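PTS-dependent dihydroxyacetone kinase operon regulatory protein (Escherichia coli, PDB 4LRZ) activates transcription of the dhaKLM operon from a sigma-70 promoter and represses its own expression, the present chain being its N-terminal sensor region. Local coordinates at residues F[68-73]-F[163-169]; F[112-116]-F[134-140]; F[265-271]-F[284-290]. All coordinates share one frame; numbering follows the deposited sequence.

Contact 1: F[68-73]-F[163-169]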
ATOM      1  N   MET F  68       7.890 -11.904  19.913  1.00 44.43           N
ATOM      2  CA  MET F  68       9.231 -12.393  20.127  1.00 46.44           C
ATOM      3  C   MET F  68       9.657 -12.493  21.599  1.00 48.33           C
ATOM      4  O   MET F  68      10.511 -13.332  21.942  1.00 50.50           O
ATOM      5  CB  MET F  68      10.205 -11.442  19.429  1.00 45.55           C
ATOM      6  CG  MET F  68      11.465 -12.099  18.981  1.00 45.20           C
ATOM      7  SD  MET F  68      12.351 -10.943  17.978  1.00 52.33           S
ATOM      8  CE  MET F  68      12.864 -12.075  16.742  1.00 52.62           C
ATOM      9  N   ALA F  69       9.156 -11.594  22.446  1.00 49.24           N
ATOM     10  CA  ALA F  69       9.491 -11.605  23.879  1.00 50.97           C
ATOM     11  C   ALA F  69       9.103 -12.973  24.484  1.00 52.95           C
ATOM     12  O   ALA F  69       7.993 -13.467  24.194  1.00 54.05           O
ATOM     13  CB  ALA F  69       8.752 -10.458  24.609  1.00 51.11           C
ATOM     14  N   PRO F  70       9.975 -13.591  25.323  1.00 53.91           N
ATOM     15  CA  PRO F  70      11.260 -13.180  25.915  1.00 53.63           C
ATOM     16  C   PRO F  70      12.470 -13.552  25.056  1.00 52.92           C
ATOM     17  O   PRO F  70      12.508 -14.640  24.458  1.00 53.72           O
ATOM     18  CB  PRO F  70      11.320 -13.970  27.227  1.00 55.05           C
ATOM     19  CG  PRO F  70      10.348 -15.186  27.013  1.00 56.74           C
ATOM     20  CD  PRO F  70       9.631 -14.984  25.696  1.00 55.06           C
ATOM     21  N   ARG F  71      13.442 -12.642  25.021  1.00 50.50           N
ATOM     22  CA  ARG F  71      14.579 -12.716  24.140  1.00 49.12           C
ATOM     23  C   ARG F  71      15.511 -11.538  24.485  1.00 48.02           C
ATOM     24  O   ARG F  71      15.039 -10.437  24.738  1.00 47.75           O
ATOM     25  CB  ARG F  71      14.101 -12.628  22.693  1.00 47.56           C
ATOM     26  CG  ARG F  71      15.150 -12.176  21.752  1.00 48.47           C
ATOM     27  CD  ARG F  71      15.018 -12.691  20.329  1.00 47.06           C
ATOM     28  NE  ARG F  71      16.384 -12.885  19.812  1.00 47.26           N
ATOM     29  CZ  ARG F  71      16.761 -12.767  18.550  1.00 44.79           C
ATOM     30  NH1 ARG F  71      15.886 -12.417  17.598  1.00 46.01           N
ATOM     31  NH2 ARG F  71      18.019 -13.000  18.241  1.00 42.57           N
ATOM     32  N   GLU F  72      16.817 -11.769  24.539  1.00 47.83           N
ATOM     33  CA  GLU F  72      17.789 -10.670  24.742  1.00 47.43           C
ATOM     34  C   GLU F  72      18.089  -9.973  23.418  1.00 45.80           C
ATOM     35  O   GLU F  72      19.008 -10.370  22.701  1.00 45.00           O
ATOM     36  CB  GLU F  72      19.094 -11.193  25.361  1.00 48.94           C
ATOM     37  CG  GLU F  72      19.021 -11.589  26.861  1.00 52.31           C
ATOM     38  CD  GLU F  72      20.263 -12.353  27.355  1.00 58.01           C
ATOM     39  OE1 GLU F  72      20.122 -13.567  27.645  1.00 61.68           O
ATOM     40  OE2 GLU F  72      21.378 -11.766  27.462  1.00 59.08           O
ATOM     41  N   CYS F  73      17.295  -8.961  23.069  1.00 44.43           N
ATOM     42  CA  CYS F  73      17.522  -8.253  21.836  1.00 44.73           C
ATOM     43  C   CYS F  73      16.889  -6.869  21.856  1.00 42.83           C
ATOM     44  O   CYS F  73      16.114  -6.549  22.734  1.00 44.17           O
ATOM     45  CB  CYS F  73      17.022  -9.042  20.618  1.00 45.55           C
ATOM     46  SG  CYS F  73      15.259  -8.875  20.328  1.00 53.09           S
ATOM     47  N   LEU F 163      18.051  -4.927  14.251  1.00 32.57           N
ATOM     48  CA  LEU F 163      17.899  -5.805  15.371  1.00 34.18           C
ATOM     49  C   LEU F 163      19.302  -6.103  15.928  1.00 35.49           C
ATOM     50  O   LEU F 163      20.167  -6.592  15.205  1.00 35.46           O
ATOM     51  CB  LEU F 163      17.240  -7.095  14.902  1.00 34.11           C
ATOM     52  CG  LEU F 163      16.971  -8.247  15.877  1.00 35.46           C
ATOM     53  CD1 LEU F 163      15.711  -9.011  15.431  1.00 35.66           C
ATOM     54  CD2 LEU F 163      18.155  -9.184  16.035  1.00 33.25           C
ATOM     55  N   ALA F 164      19.499  -5.818  17.223  1.00 37.17           N
ATOM     56  CA  ALA F 164      20.770  -6.011  17.923  1.00 38.36           C
ATOM     57  C   ALA F 164      20.590  -7.103  18.969  1.00 40.11           C
ATOM     58  O   ALA F 164      19.575  -7.116  19.669  1.00 41.52           O
ATOM     59  CB  ALA F 164      21.199  -4.722  18.601  1.00 37.08           C
ATOM     60  N   CYS F 165      21.568  -8.003  19.084  1.00 40.80           N
ATOM     61  CA  CYS F 165      21.553  -9.055  20.098  1.00 41.70           C
ATOM     62  C   CYS F 165      22.934  -9.587  20.413  1.00 42.33           C
ATOM     63  O   CYS F 165      23.804  -9.555  19.545  1.00 41.85           O
ATOM     64  CB  CYS F 165      20.630 -10.225  19.693  1.00 42.47           C
ATOM     65  SG  CYS F 165      21.189 -11.326  18.373  1.00 43.32           S
ATOM     66  N   PRO F 166      23.138 -10.111  21.651  1.00 43.75           N
ATOM     67  CA  PRO F 166      24.416 -10.788  21.947  1.00 44.71           C
ATOM     68  C   PRO F 166      24.718 -11.813  20.866  1.00 45.66           C
ATOM     69  O   PRO F 166      23.813 -12.510  20.393  1.00 45.98           O
ATOM     70  CB  PRO F 166      24.178 -11.443  23.310  1.00 45.16           C
ATOM     71  CG  PRO F 166      23.133 -10.626  23.963  1.00 44.63           C
ATOM     72  CD  PRO F 166      22.283 -10.005  22.850  1.00 44.47           C
ATOM     73  N   VAL F 167      25.968 -11.851  20.433  1.00 46.51           N
ATOM     74  CA  VAL F 167      26.360 -12.662  19.292  1.00 48.20           C
ATOM     75  C   VAL F 167      25.976 -14.156  19.450  1.00 50.21           C
ATOM     76  O   VAL F 167      25.516 -14.776  18.490  1.00 51.16           O
ATOM     77  CB  VAL F 167      27.881 -12.449  18.945  1.00 48.03           C
ATOM     78  CG1 VAL F 167      28.769 -13.213  19.872  1.00 47.57           C
ATOM     79  CG2 VAL F 167      28.159 -12.824  17.511  1.00 48.88           C
ATOM     80  N   GLU F 168      26.133 -14.716  20.653  1.00 51.82           N
ATOM     81  CA  GLU F 168      25.791 -16.130  20.896  1.00 54.01           C
ATOM     82  C   GLU F 168      24.290 -16.465  20.726  1.00 53.43           C
ATOM     83  O   GLU F 168      23.937 -17.623  20.533  1.00 53.85           O
ATOM     84  CB  GLU F 168      26.318 -16.626  22.270  1.00 56.01           C
ATOM     85  CG  GLU F 168      25.479 -16.190  23.533  1.00 60.03           C
ATOM     86  CD  GLU F 168      25.883 -14.803  24.158  1.00 65.65           C
ATOM     87  OE1 GLU F 168      26.781 -14.077  23.611  1.00 63.74           O
ATOM     88  OE2 GLU F 168      25.278 -14.455  25.216  1.00 66.13           O
ATOM     89  N   GLN F 169      23.419 -15.459  20.782  1.00 52.44           N
ATOM     90  CA  GLN F 169      21.980 -15.702  20.669  1.00 52.30           C
ATOM     91  C   GLN F 169      21.345 -15.355  19.323  1.00 50.38           C
ATOM     92  O   GLN F 169      20.125 -15.327  19.204  1.00 49.70           O
ATOM     93  CB  GLN F 169      21.250 -14.932  21.746  1.00 52.99           C
ATOM     94  CG  GLN F 169      21.599 -15.348  23.137  1.00 56.35           C
ATOM     95  CD  GLN F 169      20.967 -14.429  24.126  1.00 58.86           C
ATOM     96  OE1 GLN F 169      19.750 -14.179  24.081  1.00 59.86           O
ATOM     97  NE2 GLN F 169      21.780 -13.886  25.022  1.00 59.42           N
TER
HETATM   98  O   HOH W   1      18.799 -12.874  21.756  1.00 43.77           O
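Cys-73 and Cys-165 meet on the closely packed side, CB to CB at 3.9 Å, where the loop entering strand 74-79 comes alongside strand 157-166. Small side chains suit this spot because the backbones run close: Cys-73 CA lies 3.2 Å from Ala-164 O. Nearby, Glu-72 O comes within 3.3 Å of CD of Pro-166, whose ring adds bulk without an N-H. Arg-71, with CG anti to the backbone N and the chain bent at chi3, brings NH1 within 4.0 Å of Leu-163 CD1 and NH2 to Cys-165 SG, while CB of Cys-73 covers a guanidinium face. Arg-71 NH2 gives a weak hydrogen bond to Gln-169 O (3.3 Å, 131°); its stronger partner is Asp-174, in a salt bridge. The looser, wetter side begins at Gln-169. Its OE1 accepts from a water that donates to Glu-72 O and accepts from Arg-71 NE, while OE1 of Glu-72 lies 3.1 Å from NE2 of Gln-169, the carboxylate and amide planes 65° apart. Ala-172 of the second subunit packs on Arg-71. The whole joins the loop before the first strand to the end of the last, strands adjacent in the 2-1-5-4-3 antiparallel sheet of a GAF domain.

Contact 2: F[112-116]-F[134-140]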
ATOM      1  N   ILE F 112      31.998   6.445  12.171  1.00 38.74           N
ATOM      2  CA  ILE F 112      32.039   6.659  13.638  1.00 38.34           C
ATOM      3  C   ILE F 112      32.196   5.336  14.394  1.00 39.04           C
ATOM      4  O   ILE F 112      32.987   5.218  15.335  1.00 39.55           O
ATOM      5  CB  ILE F 112      30.794   7.415  14.156  1.00 37.78           C
ATOM      6  CG1 ILE F 112      30.560   8.685  13.337  1.00 35.63           C
ATOM      7  CG2 ILE F 112      30.910   7.684  15.649  1.00 37.46           C
ATOM      8  CD1 ILE F 112      29.349   9.494  13.749  1.00 35.40           C
ATOM      9  N   ILE F 113      31.457   4.317  13.992  1.00 38.68           N
ATOM     10  CA  ILE F 113      31.490   3.092  14.784  1.00 38.68           C
ATOM     11  C   ILE F 113      32.130   1.936  14.023  1.00 39.07           C
ATOM     12  O   ILE F 113      32.179   0.821  14.528  1.00 38.99           O
ATOM     13  CB  ILE F 113      30.069   2.691  15.390  1.00 38.84           C
ATOM     14  CG1 ILE F 113      29.065   2.278  14.278  1.00 37.16           C
ATOM     15  CG2 ILE F 113      29.538   3.792  16.357  1.00 36.49           C
ATOM     16  CD1 ILE F 113      27.821   1.637  14.791  1.00 35.50           C
ATOM     17  N   GLY F 114      32.579   2.204  12.798  1.00 38.71           N
ATOM     18  CA  GLY F 114      33.160   1.152  11.996  1.00 39.68           C
ATOM     19  C   GLY F 114      32.122   0.250  11.328  1.00 39.16           C
ATOM     20  O   GLY F 114      30.928   0.445  11.482  1.00 38.50           O
ATOM     21  N   THR F 115      32.621  -0.715  10.573  1.00 38.65           N
ATOM     22  CA  THR F 115      31.835  -1.684   9.870  1.00 38.83           C
ATOM     23  C   THR F 115      30.849  -2.336  10.814  1.00 38.41           C
ATOM     24  O   THR F 115      31.258  -2.943  11.839  1.00 38.13           O
ATOM     25  CB  THR F 115      32.736  -2.808   9.340  1.00 40.22           C
ATOM     26  OG1 THR F 115      33.884  -2.237   8.711  1.00 40.66           O
ATOM     27  CG2 THR F 115      31.973  -3.721   8.358  1.00 38.79           C
ATOM     28  N   CYS F 116      29.573  -2.227  10.419  1.00 36.78           N
ATOM     29  CA  CYS F 116      28.417  -2.646  11.185  1.00 35.54           C
ATOM     30  C   CYS F 116      27.179  -2.566  10.305  1.00 34.20           C
ATOM     31  O   CYS F 116      26.990  -1.597   9.570  1.00 34.33           O
ATOM     32  CB  CYS F 116      28.224  -1.735  12.418  1.00 35.72           C
ATOM     33  SG  CYS F 116      26.988  -2.357  13.562  1.00 37.17           S
ATOM     34  N   GLN F 134      33.632  -9.650  12.552  1.00 41.90           N
ATOM     35  CA  GLN F 134      33.367  -8.907  11.291  1.00 40.62           C
ATOM     36  C   GLN F 134      33.264  -7.408  11.586  1.00 39.76           C
ATOM     37  O   GLN F 134      33.464  -6.590  10.687  1.00 39.86           O
ATOM     38  CB  GLN F 134      32.049  -9.330  10.604  1.00 39.61           C
ATOM     39  CG  GLN F 134      31.953 -10.789  10.205  1.00 39.22           C
ATOM     40  CD  GLN F 134      30.549 -11.148   9.681  1.00 38.68           C
ATOM     41  OE1 GLN F 134      29.544 -10.794  10.294  1.00 39.37           O
ATOM     42  NE2 GLN F 134      30.483 -11.831   8.549  1.00 38.10           N
ATOM     43  N   HIS F 135      32.895  -7.053  12.822  1.00 38.76           N
ATOM     44  CA  HIS F 135      32.809  -5.654  13.217  1.00 38.86           C
ATOM     45  C   HIS F 135      34.238  -5.056  13.302  1.00 39.62           C
ATOM     46  O   HIS F 135      35.163  -5.706  13.786  1.00 39.64           O
ATOM     47  CB  HIS F 135      32.069  -5.490  14.547  1.00 37.55           C
ATOM     48  CG  HIS F 135      30.591  -5.776  14.460  1.00 39.10           C
ATOM     49  ND1 HIS F 135      29.996  -6.842  15.100  1.00 37.18           N
ATOM     50  CD2 HIS F 135      29.591  -5.124  13.818  1.00 37.70           C
ATOM     51  CE1 HIS F 135      28.709  -6.865  14.811  1.00 37.88           C
ATOM     52  NE2 HIS F 135      28.437  -5.818  14.055  1.00 39.36           N
ATOM     53  N   PHE F 136      34.419  -3.823  12.841  1.00 40.24           N
ATOM     54  CA  PHE F 136      35.753  -3.203  12.916  1.00 41.05           C
ATOM     55  C   PHE F 136      36.193  -2.975  14.367  1.00 41.19           C
ATOM     56  O   PHE F 136      37.293  -3.356  14.767  1.00 42.56           O
ATOM     57  CB  PHE F 136      35.772  -1.909  12.123  1.00 41.21           C
ATOM     58  CG  PHE F 136      37.146  -1.291  11.986  1.00 44.00           C
ATOM     59  CD1 PHE F 136      38.045  -1.754  11.002  1.00 44.51           C
ATOM     60  CD2 PHE F 136      37.546  -0.239  12.824  1.00 42.56           C
ATOM     61  CE1 PHE F 136      39.308  -1.179  10.852  1.00 45.40           C
ATOM     62  CE2 PHE F 136      38.821   0.349  12.665  1.00 42.26           C
ATOM     63  CZ  PHE F 136      39.693  -0.133  11.689  1.00 44.12           C
ATOM     64  N   LYS F 137      35.311  -2.370  15.146  1.00 41.14           N
ATOM     65  CA  LYS F 137      35.540  -2.028  16.545  1.00 41.80           C
ATOM     66  C   LYS F 137      35.392  -3.227  17.433  1.00 42.63           C
ATOM     67  O   LYS F 137      34.351  -3.883  17.400  1.00 42.21           O
ATOM     68  CB  LYS F 137      34.506  -0.993  16.996  1.00 40.81           C
ATOM     69  CG  LYS F 137      34.600   0.304  16.261  1.00 40.18           C
ATOM     70  CD  LYS F 137      35.933   0.948  16.490  1.00 40.06           C
ATOM     71  CE  LYS F 137      35.835   2.453  16.394  1.00 39.93           C
ATOM     72  NZ  LYS F 137      37.070   3.134  16.914  1.00 40.37           N
ATOM     73  N   GLN F 138      36.412  -3.475  18.259  1.00 43.98           N
ATOM     74  CA  GLN F 138      36.426  -4.605  19.205  1.00 45.60           C
ATOM     75  C   GLN F 138      35.284  -4.582  20.212  1.00 44.79           C
ATOM     76  O   GLN F 138      34.876  -5.635  20.711  1.00 45.20           O
ATOM     77  CB  GLN F 138      37.753  -4.673  19.977  1.00 46.96           C
ATOM     78  CG  GLN F 138      38.875  -5.375  19.209  1.00 51.34           C
ATOM     79  CD  GLN F 138      40.299  -5.029  19.724  1.00 56.67           C
ATOM     80  OE1 GLN F 138      40.496  -4.603  20.878  1.00 58.29           O
ATOM     81  NE2 GLN F 138      41.293  -5.222  18.853  1.00 58.17           N
ATOM     82  N   VAL F 139      34.789  -3.390  20.527  1.00 44.02           N
ATOM     83  CA  VAL F 139      33.712  -3.255  21.503  1.00 44.05           C
ATOM     84  C   VAL F 139      32.446  -3.988  21.019  1.00 43.35           C
ATOM     85  O   VAL F 139      31.665  -4.495  21.835  1.00 44.23           O
ATOM     86  CB  VAL F 139      33.476  -1.753  21.869  1.00 43.63           C
ATOM     87  CG1 VAL F 139      32.076  -1.523  22.408  1.00 43.66           C
ATOM     88  CG2 VAL F 139      34.517  -1.321  22.890  1.00 45.15           C
ATOM     89  N   LEU F 140      32.297  -4.114  19.701  1.00 42.02           N
ATOM     90  CA  LEU F 140      31.131  -4.773  19.108  1.00 41.38           C
ATOM     91  C   LEU F 140      31.262  -6.279  18.882  1.00 42.06           C
ATOM     92  O   LEU F 140      30.318  -6.899  18.388  1.00 41.45           O
ATOM     93  CB  LEU F 140      30.716  -4.070  17.804  1.00 39.57           C
ATOM     94  CG  LEU F 140      30.310  -2.591  17.964  1.00 38.92           C
ATOM     95  CD1 LEU F 140      29.843  -2.000  16.639  1.00 36.10           C
ATOM     96  CD2 LEU F 140      29.232  -2.374  19.058  1.00 33.36           C
TER
HETATM   97  O   HOH W   2      32.514  -1.799  13.993  1.00 17.04           O
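The imidazole of His-135 turns an edge to segment 112-116: Thr-115 O lies in the ring plane, 3.4 Å from His-135 CD2, and CA of Cys-116 is also at the edge. The sulfur of Cys-116 approaches obliquely, 4.6 Å from the ring centroid and 67° off the normal. With SG anti to the backbone N (chi1 -170°), Cys-116 reaches both this ring and CD1 of Leu-140. His-135 ND1 bonds Ala-132 O, which limits rotation of the ring; the Phe-145 ring meets the imidazole with planes at about 90°. The other flat group, the ring of Phe-136, leads away toward a cation-pi partner, Arg-29, leaving its CB near Thr-115. There Gly-114, which ends helix 110-113 with positive phi, lets the backbones come together, its CA 4.0 Å from CB of Phe-136; a residue without a side chain fits both the turn and the narrow gap. Lys-137 lays its aliphatic part near the helix end, CG 3.0 Å from Ile-113 O. Its NZ goes on to the carbonyls of Thr-31 and Lys-28, and Thr-115 suits its place because OG1 bonds Ser-19 OG, with CB and CG2 packed near Gln-134 O. A water donates to Ile-113 O and Thr-115 O, at 2.7 Å each, and accepts from Lys-137 N. Thr-115 O also takes a weak bond from Phe-136 N (3.4 Å) and a CA-H...O contact from His-135. With the water supplying the short bonds and these only supplementing them, the join where helix 110-113 ends is probably water-dependent.

Contact 3: F[265-271]-F[284-290]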
ATOM      1  N   ALA F 265     -26.419   0.629 -23.402  1.00 83.44           N
ATOM      2  CA  ALA F 265     -25.087   1.246 -23.197  1.00 81.14           C
ATOM      3  C   ALA F 265     -24.656   2.104 -24.383  1.00 81.09           C
ATOM      4  O   ALA F 265     -23.484   2.124 -24.766  1.00 80.83           O
ATOM      5  CB  ALA F 265     -24.029   0.191 -22.864  1.00 81.61           C
ATOM      6  N   HIS F 266     -25.626   2.825 -24.936  1.00 81.14           N
ATOM      7  CA  HIS F 266     -25.474   3.557 -26.182  1.00 82.05           C
ATOM      8  C   HIS F 266     -25.496   5.069 -25.868  1.00 79.89           C
ATOM      9  O   HIS F 266     -26.395   5.541 -25.191  1.00 79.05           O
ATOM     10  CB  HIS F 266     -26.582   3.080 -27.163  1.00 84.40           C
ATOM     11  CG  HIS F 266     -26.873   4.007 -28.313  1.00 87.84           C
ATOM     12  ND1 HIS F 266     -28.073   4.684 -28.439  1.00 90.78           N
ATOM     13  CD2 HIS F 266     -26.147   4.327 -29.416  1.00 90.44           C
ATOM     14  CE1 HIS F 266     -28.061   5.402 -29.551  1.00 91.64           C
ATOM     15  NE2 HIS F 266     -26.903   5.208 -30.159  1.00 91.75           N
ATOM     16  N   PRO F 267     -24.474   5.816 -26.324  1.00 79.08           N
ATOM     17  CA  PRO F 267     -24.357   7.259 -26.082  1.00 77.94           C
ATOM     18  C   PRO F 267     -25.474   8.127 -26.693  1.00 78.78           C
ATOM     19  O   PRO F 267     -26.104   7.726 -27.670  1.00 80.75           O
ATOM     20  CB  PRO F 267     -23.007   7.610 -26.718  1.00 77.96           C
ATOM     21  CG  PRO F 267     -22.715   6.494 -27.661  1.00 80.02           C
ATOM     22  CD  PRO F 267     -23.285   5.283 -27.008  1.00 79.83           C
ATOM     23  N   LEU F 268     -25.704   9.306 -26.121  1.00 77.60           N
ATOM     24  CA  LEU F 268     -26.673  10.271 -26.641  1.00 78.57           C
ATOM     25  C   LEU F 268     -26.052  11.647 -26.573  1.00 78.80           C
ATOM     26  O   LEU F 268     -25.545  12.033 -25.521  1.00 77.76           O
ATOM     27  CB  LEU F 268     -27.945  10.275 -25.796  1.00 77.88           C
ATOM     28  CG  LEU F 268     -28.928   9.117 -25.929  1.00 78.39           C
ATOM     29  CD1 LEU F 268     -29.939   9.168 -24.807  1.00 77.25           C
ATOM     30  CD2 LEU F 268     -29.635   9.153 -27.291  1.00 81.01           C
ATOM     31  N   LYS F 269     -26.089  12.391 -27.678  1.00 80.58           N
ATOM     32  CA  LYS F 269     -25.470  13.720 -27.722  1.00 81.31           C
ATOM     33  C   LYS F 269     -26.470  14.822 -28.063  1.00 83.21           C
ATOM     34  O   LYS F 269     -27.185  14.733 -29.064  1.00 85.04           O
ATOM     35  CB  LYS F 269     -24.282  13.731 -28.688  1.00 81.77           C
ATOM     36  CG  LYS F 269     -23.444  12.452 -28.620  1.00 81.84           C
ATOM     37  CD  LYS F 269     -22.006  12.612 -29.103  1.00 81.63           C
ATOM     38  CE  LYS F 269     -21.234  11.314 -28.858  1.00 80.40           C
ATOM     39  NZ  LYS F 269     -19.794  11.414 -29.221  1.00 79.72           N
ATOM     40  N   HIS F 270     -26.531  15.846 -27.210  1.00 83.77           N
ATOM     41  CA  HIS F 270     -27.397  17.027 -27.405  1.00 85.93           C
ATOM     42  C   HIS F 270     -28.849  16.695 -27.792  1.00 87.24           C
ATOM     43  O   HIS F 270     -29.485  17.445 -28.525  1.00 88.72           O
ATOM     44  CB  HIS F 270     -26.779  17.997 -28.433  1.00 87.72           C
ATOM     45  CG  HIS F 270     -25.729  18.912 -27.868  1.00 89.28           C
ATOM     46  ND1 HIS F 270     -24.541  18.453 -27.332  1.00 88.81           N
ATOM     47  CD2 HIS F 270     -25.676  20.266 -27.790  1.00 91.61           C
ATOM     48  CE1 HIS F 270     -23.814  19.481 -26.930  1.00 89.10           C
ATOM     49  NE2 HIS F 270     -24.477  20.592 -27.199  1.00 91.56           N
ATOM     50  N   VAL F 271     -29.360  15.575 -27.287  1.00 87.04           N
ATOM     51  CA  VAL F 271     -30.732  15.113 -27.551  1.00 88.61           C
ATOM     52  C   VAL F 271     -31.756  15.788 -26.606  1.00 89.17           C
ATOM     53  O   VAL F 271     -31.404  16.164 -25.484  1.00 88.24           O
ATOM     54  CB  VAL F 271     -30.811  13.562 -27.397  1.00 88.05           C
ATOM     55  CG1 VAL F 271     -32.206  13.033 -27.722  1.00 89.68           C
ATOM     56  CG2 VAL F 271     -29.768  12.872 -28.272  1.00 88.06           C
ATOM     57  N   ALA F 284     -35.386  19.359 -21.045  1.00 86.95           N
ATOM     58  CA  ALA F 284     -33.932  19.580 -21.089  1.00 83.56           C
ATOM     59  C   ALA F 284     -33.273  18.972 -22.317  1.00 81.52           C
ATOM     60  O   ALA F 284     -33.820  18.069 -22.957  1.00 81.88           O
ATOM     61  CB  ALA F 284     -33.265  19.024 -19.823  1.00 81.71           C
ATOM     62  N   VAL F 285     -32.092  19.489 -22.636  1.00 78.67           N
ATOM     63  CA  VAL F 285     -31.239  18.906 -23.660  1.00 75.99           C
ATOM     64  C   VAL F 285     -30.069  18.207 -22.955  1.00 72.20           C
ATOM     65  O   VAL F 285     -29.397  18.791 -22.104  1.00 70.98           O
ATOM     66  CB  VAL F 285     -30.788  19.954 -24.719  1.00 77.58           C
ATOM     67  CG1 VAL F 285     -30.480  21.302 -24.066  1.00 79.39           C
ATOM     68  CG2 VAL F 285     -29.596  19.452 -25.540  1.00 76.55           C
ATOM     69  N   ILE F 286     -29.855  16.945 -23.297  1.00 68.97           N
ATOM     70  CA  ILE F 286     -28.961  16.113 -22.527  1.00 65.31           C
ATOM     71  C   ILE F 286     -27.870  15.504 -23.380  1.00 63.84           C
ATOM     72  O   ILE F 286     -27.963  15.511 -24.598  1.00 65.02           O
ATOM     73  CB  ILE F 286     -29.732  14.980 -21.836  1.00 64.78           C
ATOM     74  CG1 ILE F 286     -30.173  13.941 -22.863  1.00 65.13           C
ATOM     75  CG2 ILE F 286     -30.916  15.535 -21.066  1.00 64.93           C
ATOM     76  CD1 ILE F 286     -30.323  12.561 -22.325  1.00 65.56           C
ATOM     77  N   THR F 287     -26.840  14.986 -22.712  1.00 61.09           N
ATOM     78  CA  THR F 287     -25.854  14.063 -23.293  1.00 58.46           C
ATOM     79  C   THR F 287     -25.711  12.903 -22.332  1.00 55.83           C
ATOM     80  O   THR F 287     -25.734  13.091 -21.120  1.00 54.69           O
ATOM     81  CB  THR F 287     -24.474  14.741 -23.530  1.00 58.45           C
ATOM     82  OG1 THR F 287     -24.518  15.512 -24.739  1.00 59.48           O
ATOM     83  CG2 THR F 287     -23.352  13.716 -23.666  1.00 58.21           C
ATOM     84  N   LEU F 288     -25.602  11.696 -22.864  1.00 54.60           N
ATOM     85  CA  LEU F 288     -25.363  10.534 -22.024  1.00 52.89           C
ATOM     86  C   LEU F 288     -24.060   9.903 -22.403  1.00 51.87           C
ATOM     87  O   LEU F 288     -23.886   9.478 -23.526  1.00 52.02           O
ATOM     88  CB  LEU F 288     -26.475   9.486 -22.123  1.00 53.40           C
ATOM     89  CG  LEU F 288     -26.175   8.300 -21.190  1.00 52.47           C
ATOM     90  CD1 LEU F 288     -26.734   8.557 -19.804  1.00 49.99           C
ATOM     91  CD2 LEU F 288     -26.723   6.997 -21.737  1.00 54.09           C
ATOM     92  N   LYS F 289     -23.162   9.824 -21.436  1.00 50.90           N
ATOM     93  CA  LYS F 289     -21.821   9.296 -21.642  1.00 50.84           C
ATOM     94  C   LYS F 289     -21.669   7.991 -20.883  1.00 50.60           C
ATOM     95  O   LYS F 289     -21.584   7.996 -19.669  1.00 51.00           O
ATOM     96  CB  LYS F 289     -20.779  10.317 -21.179  1.00 49.65           C
ATOM     97  CG  LYS F 289     -19.348   9.838 -21.188  1.00 49.88           C
ATOM     98  CD  LYS F 289     -18.750   9.782 -22.589  1.00 48.35           C
ATOM     99  CE  LYS F 289     -17.253   9.939 -22.535  1.00 48.11           C
ATOM    100  NZ  LYS F 289     -16.618   9.372 -23.747  1.00 53.30           N
ATOM    101  N   PRO F 290     -21.684   6.860 -21.593  1.00 51.86           N
ATOM    102  CA  PRO F 290     -21.347   5.567 -20.959  1.00 51.62           C
ATOM    103  C   PRO F 290     -19.897   5.528 -20.547  1.00 51.04           C
ATOM    104  O   PRO F 290     -19.055   6.115 -21.232  1.00 51.08           O
ATOM    105  CB  PRO F 290     -21.564   4.543 -22.093  1.00 53.10           C
ATOM    106  CG  PRO F 290     -22.446   5.255 -23.113  1.00 53.90           C
ATOM    107  CD  PRO F 290     -22.070   6.712 -23.014  1.00 52.93           C
TER
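Leu-268 and Leu-288 form an antiparallel hydrogen-bonded pair, each satisfying the backbone of the other. Leu-288 N gives to Leu-268 O at 2.7 Å, and Leu-268 N to Leu-288 O at 3.2 Å, both donors lying in the carbonyl plane on a lone pair. Each acceptor also receives a CA-H...O contact: Leu-268 O from CA of Thr-287, Leu-288 O from CA of Pro-267. The next hydrogen-bonded pair is Val-271 with Ile-286, one residue out of step, so a beta bulge lies between. Ile-286 N finds Val-271 O at 2.8 Å, nearly along the C=O axis, whereas the return bond from Val-271 N to Ile-286 O is weak, bent to 128°.

His-270 takes the positive phi that makes the bulge. Its N lies 3.0 Å from Ile-286 O at a poor angle and is satisfied instead by Thr-287 OG1, at 3.2 Å and an almost straight 172°. Thr-287 holds its hydroxyl beside its own backbone N (chi1 -80°), which brings OG1 to His-270 N; CG2 rests near Leu-268 O. A beta-branched residue with a hydroxyl therefore serves both as strand former and as acceptor. The same OG1 is also hydrogen-bonded to NE2 of His-304, whose ring stacks on that of His-270.

Leu-268, Ile-286 and Leu-288 share a face covered by helix 256-264, CD1 of Leu-268 being 4.2 Å from CD1 of Ile-286. At the far end the rings of Pro-267 and Pro-290 cross at about a right angle; neither has an N-H, so neither leaves a backbone donor needing a partner. Lys-289, by contrast, forms a salt bridge with Glu-210 of the second subunit. In this PAS fold, short strand 268-269 and the start of edge strand 271-276 thus pair in turn with strand 281-293, with a corner and bulge at His-270.

In the fold
From the N terminus, the chain passes through helix 51-66 and enters segment 68-73, which opens the long loop that contact 1 closes at 163-169. Contact 2 is nested inside it: helix 110-113 leads into a short excursion through helix 117-124 and strand 128-131, closed when 134-140 returns. Both lie in the GAF domain, with centres about 18 Å apart and no touch; contact 1 joins the loop before strand 74-79 to the end of its neighbour 157-166, contact 2 the end of helix 110-113 to the loop after edge strand 128-131. Helix 174-211 then carries the chain to the PAS domain, where contact 3 follows in series, its centre about 68 Å from that of contact 1. Contacts 1 and 3 both touch the second subunit.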